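Local coordinates for solute-binding periplasmic protein of iron/siderophore ABC transporter (Yersinia pestis, PDB 6B2Y) that probably binds chelated iron in the periplasm and delivers it to an ABC transporter for uptake into the cell, at residues I51-L65 with L126-S138. Residues are numbered along the deposited sequence; the frame is centred on the assembly and turned at random.
Sequences IPAKVERILLGEGRL and LTLNPDIAIFGLS
Leu59, Arg57 and Asp131 carry most of the surface buried where strand 58-60 runs beside strand 132-136, two neighbours in the parallel five-stranded sheet of one lobe of this periplasmic binding protein. The strands are parallel, their directions 24° apart, with Ile58, Leu59 and Leu60 paired to Ile132, Ala133 and Ile134. Leu59 bonds through both backbone polar atoms, its N to Ile132 O (2.9 Å) and its O to Ile134 N, while its CB packs on Ala133 CB. Gly61 N continues the ladder to Ile134 O.

Just before the strands, side chains join in. Asp131 OD2 accepts two backbone N-H groups: Glu56 N reaches its anti lone pair at 2.8 Å and 170°, nearly straight, whereas Arg57 N comes from above the carboxylate plane. Asp131 N in turn donates to Arg57 O, closing a reciprocal link between the two residues. The Arg57 side chain, bent at chi3, brings its guanidinium edge to the loop at Leu128 and Asn129, where NE and NH2 both grip Leu128 O, with that oxygen lying in the guanidinium plane; NE also makes a weak bond to Asn129 O. Arg57 NE lies 6.0 Å from Asp131 OD1, so the opposite charges are near each other without touching.

On the sheet face of Ile58 and Leu60, Ile134 CD1 touches Ile58 CG2 and Leu60 CD2. Phe135 packs on Leu152 of helix 147-154, as Ala133 does, and one face of its ring meets Gly61 CA, which sits 3.7 Å from the ring centroid and 22° off its normal, a CH-pi contact. Past the strand ends, Glu62 OE2 accepts a weak bond from Gly136 N (2.9 Å) and a 2.7 Å bond from a water that also donates to Leu137 O.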
loop_
_atom_site.group_PDB
_atom_site.type_symbol
_atom_site.label_atom_id
_atom_site.label_comp_id
_atom_site.label_asym_id
_atom_site.label_seq_id
_atom_site.Cartn_x
_atom_site.Cartn_y
_atom_site.Cartn_z
ATOM N N ILE A 51 -8.787 7.936 -24.304
ATOM C CA ILE A 51 -8.283 6.578 -24.131
ATOM C C ILE A 51 -8.570 5.799 -25.408
ATOM O O ILE A 51 -9.700 5.833 -25.898
ATOM C CB ILE A 51 -8.933 5.876 -22.925
ATOM C CG1 ILE A 51 -8.627 6.648 -21.642
ATOM C CG2 ILE A 51 -8.483 4.416 -22.819
ATOM C CD1 ILE A 51 -7.162 6.882 -21.392
ATOM N N PRO A 52 -7.609 5.056 -25.954
ATOM C CA PRO A 52 -7.904 4.228 -27.130
ATOM C C PRO A 52 -8.837 3.081 -26.775
ATOM O O PRO A 52 -8.824 2.558 -25.659
ATOM C CB PRO A 52 -6.527 3.711 -27.550
ATOM C CG PRO A 52 -5.744 3.695 -26.253
ATOM C CD PRO A 52 -6.213 4.912 -25.512
ATOM N N ALA A 53 -9.649 2.683 -27.757
ATOM C CA ALA A 53 -10.624 1.622 -27.531
ATOM C C ALA A 53 -9.974 0.290 -27.204
ATOM O O ALA A 53 -10.614 -0.567 -26.582
ATOM C CB ALA A 53 -11.524 1.465 -28.760
ATOM N N LYS A 54 -8.722 0.098 -27.604
ATOM C CA LYS A 54 -7.976 -1.123 -27.340
ATOM C C LYS A 54 -6.737 -0.756 -26.538
ATOM O O LYS A 54 -6.001 0.163 -26.919
ATOM C CB LYS A 54 -7.573 -1.818 -28.644
ATOM C CG LYS A 54 -8.740 -2.342 -29.479
ATOM C CD LYS A 54 -8.283 -3.516 -30.350
ATOM C CE LYS A 54 -9.462 -4.312 -30.888
ATOM N NZ LYS A 54 -10.016 -5.248 -29.866
ATOM N N VAL A 55 -6.527 -1.445 -25.420
ATOM C CA VAL A 55 -5.371 -1.211 -24.563
ATOM C C VAL A 55 -4.677 -2.547 -24.347
ATOM O O VAL A 55 -5.239 -3.448 -23.714
ATOM C CB VAL A 55 -5.755 -0.580 -23.220
ATOM C CG1 VAL A 55 -4.553 -0.583 -22.281
ATOM C CG2 VAL A 55 -6.285 0.819 -23.434
ATOM N N GLU A 56 -3.464 -2.688 -24.880
ATOM C CA GLU A 56 -2.695 -3.902 -24.653
ATOM C C GLU A 56 -1.265 -3.653 -24.191
ATOM O O GLU A 56 -0.583 -4.622 -23.845
ATOM C CB GLU A 56 -2.665 -4.777 -25.921
ATOM C CG GLU A 56 -4.042 -5.183 -26.455
ATOM C CD GLU A 56 -4.773 -6.155 -25.542
ATOM O OE1 GLU A 56 -4.103 -6.962 -24.862
ATOM O OE2 GLU A 56 -6.025 -6.104 -25.505
ATOM N N ARG A 57 -0.791 -2.406 -24.169
ATOM C CA ARG A 57 0.578 -2.075 -23.772
ATOM C C ARG A 57 0.540 -0.982 -22.705
ATOM O O ARG A 57 0.434 0.203 -23.032
ATOM C CB ARG A 57 1.396 -1.640 -24.990
ATOM C CG ARG A 57 1.359 -2.666 -26.117
ATOM C CD ARG A 57 2.217 -2.267 -27.314
ATOM N NE ARG A 57 3.643 -2.160 -27.000
ATOM C CZ ARG A 57 4.468 -3.199 -26.880
ATOM N NH1 ARG A 57 4.009 -4.433 -27.031
ATOM N NH2 ARG A 57 5.757 -3.004 -26.603
ATOM N N ILE A 58 0.652 -1.381 -21.436
ATOM C CA ILE A 58 0.516 -0.478 -20.292
ATOM C C ILE A 58 1.888 -0.173 -19.715
ATOM O O ILE A 58 2.689 -1.089 -19.488
ATOM C CB ILE A 58 -0.369 -1.096 -19.196
ATOM C CG1 ILE A 58 -1.728 -1.523 -19.753
ATOM C CG2 ILE A 58 -0.526 -0.112 -18.018
ATOM C CD1 ILE A 58 -2.485 -2.412 -18.780
ATOM N N LEU A 59 2.143 1.105 -19.438
ATOM C CA LEU A 59 3.365 1.554 -18.781
ATOM C C LEU A 59 3.031 1.959 -17.352
ATOM O O LEU A 59 2.180 2.825 -17.137
ATOM C CB LEU A 59 3.974 2.732 -19.537
ATOM C CG LEU A 59 5.398 3.155 -19.198
ATOM C CD1 LEU A 59 6.392 2.185 -19.832
ATOM C CD2 LEU A 59 5.629 4.578 -19.690
ATOM N N LEU A 60 3.708 1.365 -16.383
ATOM C CA LEU A 60 3.494 1.719 -14.985
ATOM C C LEU A 60 4.537 2.755 -14.578
ATOM O O LEU A 60 5.714 2.419 -14.393
ATOM C CB LEU A 60 3.549 0.472 -14.106
ATOM C CG LEU A 60 2.458 -0.542 -14.475
ATOM C CD1 LEU A 60 2.548 -1.739 -13.565
ATOM C CD2 LEU A 60 1.057 0.109 -14.414
ATOM N N GLY A 61 4.098 4.009 -14.434
ATOM C CA GLY A 61 4.993 5.106 -14.084
ATOM C C GLY A 61 5.515 5.049 -12.660
ATOM O O GLY A 61 6.553 5.657 -12.365
ATOM N N GLU A 62 4.791 4.373 -11.770
ATOM C CA GLU A 62 5.269 3.967 -10.449
ATOM C C GLU A 62 5.094 2.456 -10.349
ATOM O O GLU A 62 3.996 1.940 -10.576
ATOM C CB GLU A 62 4.499 4.698 -9.339
ATOM C CG GLU A 62 4.388 6.196 -9.605
ATOM C CD GLU A 62 3.537 6.951 -8.597
ATOM O OE1 GLU A 62 3.126 6.359 -7.573
ATOM O OE2 GLU A 62 3.311 8.159 -8.826
ATOM N N GLY A 63 6.181 1.744 -10.039
ATOM C CA GLY A 63 6.172 0.296 -10.199
ATOM C C GLY A 63 5.114 -0.390 -9.354
ATOM O O GLY A 63 4.499 -1.374 -9.782
ATOM N N ARG A 64 4.877 0.123 -8.157
ATOM C CA ARG A 64 3.949 -0.537 -7.253
ATOM C C ARG A 64 2.489 -0.306 -7.634
ATOM O O ARG A 64 1.603 -0.886 -7.003
ATOM C CB ARG A 64 4.254 -0.105 -5.820
ATOM C CG ARG A 64 5.540 -0.800 -5.292
ATOM C CD ARG A 64 6.047 -0.185 -4.009
ATOM N NE ARG A 64 6.609 1.142 -4.233
ATOM C CZ ARG A 64 7.025 1.950 -3.260
ATOM N NH1 ARG A 64 6.940 1.570 -1.991
ATOM N NH2 ARG A 64 7.528 3.140 -3.556
ATOM N N LEU A 65 2.212 0.464 -8.689
ATOM C CA LEU A 65 0.862 0.460 -9.253
ATOM C C LEU A 65 0.504 -0.896 -9.837
ATOM O O LEU A 65 -0.664 -1.138 -10.160
ATOM C CB LEU A 65 0.727 1.566 -10.308
ATOM C CG LEU A 65 0.659 2.946 -9.647
ATOM C CD1 LEU A 65 0.708 4.089 -10.661
ATOM C CD2 LEU A 65 -0.590 3.052 -8.746
ATOM N N LEU A 126 11.612 5.475 -25.170
ATOM C CA LEU A 126 10.269 4.925 -25.024
ATOM C C LEU A 126 9.635 4.672 -26.398
ATOM O O LEU A 126 8.551 5.112 -26.762
ATOM C CB LEU A 126 9.403 5.761 -24.119
ATOM C CG LEU A 126 9.925 5.879 -22.673
ATOM C CD1 LEU A 126 10.500 4.601 -22.141
ATOM C CD2 LEU A 126 10.970 6.952 -22.567
ATOM N N THR A 127 10.439 3.897 -27.127
ATOM C CA THR A 127 10.082 3.059 -28.256
ATOM C C THR A 127 9.292 1.832 -27.828
ATOM O O THR A 127 9.182 0.868 -28.605
ATOM C CB THR A 127 11.366 2.623 -28.960
ATOM O OG1 THR A 127 11.943 1.530 -28.234
ATOM C CG2 THR A 127 12.374 3.764 -28.967
ATOM N N LEU A 128 8.758 1.835 -26.605
ATOM C CA LEU A 128 7.963 0.726 -26.100
ATOM C C LEU A 128 6.563 0.709 -26.682
ATOM O O LEU A 128 5.827 -0.251 -26.439
ATOM C CB LEU A 128 7.856 0.762 -24.570
ATOM C CG LEU A 128 9.127 0.596 -23.735
ATOM C CD1 LEU A 128 9.930 -0.593 -24.223
ATOM C CD2 LEU A 128 9.946 1.831 -23.780
ATOM N N ASN A 129 6.191 1.732 -27.440
ATOM C CA ASN A 129 4.863 1.852 -28.028
ATOM C C ASN A 129 3.750 1.681 -26.993
ATOM O O ASN A 129 2.853 0.844 -27.172
ATOM C CB ASN A 129 4.690 0.852 -29.162
ATOM C CG ASN A 129 5.663 1.086 -30.281
ATOM O OD1 ASN A 129 5.928 2.231 -30.651
ATOM N ND2 ASN A 129 6.219 0.008 -30.822
ATOM N N PRO A 130 3.774 2.438 -25.899
ATOM C CA PRO A 130 2.727 2.276 -24.887
ATOM C C PRO A 130 1.398 2.848 -25.364
ATOM O O PRO A 130 1.357 3.869 -26.055
ATOM C CB PRO A 130 3.282 3.049 -23.685
ATOM C CG PRO A 130 4.093 4.128 -24.295
ATOM C CD PRO A 130 4.680 3.555 -25.567
ATOM N N ASP A 131 0.309 2.148 -25.008
ATOM C CA ASP A 131 -1.052 2.621 -25.260
ATOM C C ASP A 131 -1.516 3.594 -24.180
ATOM O O ASP A 131 -2.399 4.422 -24.429
ATOM C CB ASP A 131 -2.044 1.446 -25.293
ATOM C CG ASP A 131 -1.830 0.503 -26.465
ATOM O OD1 ASP A 131 -1.406 0.967 -27.543
ATOM O OD2 ASP A 131 -2.110 -0.707 -26.305
ATOM N N ILE A 132 -0.951 3.488 -22.981
ATOM C CA ILE A 132 -1.399 4.243 -21.818
ATOM C C ILE A 132 -0.319 4.131 -20.749
ATOM O O ILE A 132 0.419 3.136 -20.703
ATOM C CB ILE A 132 -2.755 3.709 -21.313
ATOM C CG1 ILE A 132 -3.404 4.686 -20.334
ATOM C CG2 ILE A 132 -2.599 2.314 -20.693
ATOM C CD1 ILE A 132 -4.877 4.423 -20.127
ATOM N N ALA A 133 -0.208 5.146 -19.893
ATOM C CA ALA A 133 0.692 5.127 -18.747
ATOM C C ALA A 133 -0.075 5.553 -17.500
ATOM O O ALA A 133 -0.958 6.411 -17.576
ATOM C CB ALA A 133 1.899 6.051 -18.967
ATOM N N ILE A 134 0.249 4.952 -16.359
ATOM C CA ILE A 134 -0.464 5.218 -15.109
ATOM C C ILE A 134 0.527 5.771 -14.096
ATOM O O ILE A 134 1.630 5.228 -13.951
ATOM C CB ILE A 134 -1.139 3.944 -14.562
ATOM C CG1 ILE A 134 -1.997 3.279 -15.648
ATOM C CG2 ILE A 134 -1.965 4.272 -13.344
ATOM C CD1 ILE A 134 -2.393 1.856 -15.319
ATOM N N PHE A 135 0.146 6.855 -13.413
ATOM C CA PHE A 135 0.931 7.419 -12.320
ATOM C C PHE A 135 0.041 7.669 -11.116
ATOM O O PHE A 135 -1.186 7.641 -11.205
ATOM C CB PHE A 135 1.597 8.745 -12.703
ATOM C CG PHE A 135 2.664 8.615 -13.738
ATOM C CD1 PHE A 135 2.331 8.491 -15.078
ATOM C CD2 PHE A 135 3.999 8.654 -13.376
ATOM C CE1 PHE A 135 3.315 8.386 -16.038
ATOM C CE2 PHE A 135 4.977 8.556 -14.334
ATOM C CZ PHE A 135 4.638 8.425 -15.659
ATOM N N GLY A 136 0.676 7.969 -9.985
ATOM C CA GLY A 136 -0.036 8.377 -8.789
ATOM C C GLY A 136 -0.017 9.888 -8.651
ATOM O O GLY A 136 0.866 10.555 -9.182
ATOM N N LEU A 137 -1.034 10.427 -7.970
ATOM C CA LEU A 137 -1.031 11.841 -7.618
ATOM C C LEU A 137 0.193 12.158 -6.769
ATOM O O LEU A 137 0.683 11.315 -6.012
ATOM C CB LEU A 137 -2.287 12.205 -6.835
ATOM C CG LEU A 137 -3.633 12.268 -7.525
ATOM C CD1 LEU A 137 -4.650 12.774 -6.513
ATOM C CD2 LEU A 137 -3.568 13.174 -8.731
ATOM N N SER A 138 0.692 13.384 -6.901
ATOM C CA SER A 138 1.843 13.803 -6.094
ATOM C C SER A 138 1.421 14.172 -4.669
ATOM O O SER A 138 0.251 14.487 -4.415
ATOM C CB SER A 138 2.564 14.981 -6.761
ATOM O OG SER A 138 1.641 15.820 -7.432
HETATM O O HOH W 1 2.719 9.637 -6.616
#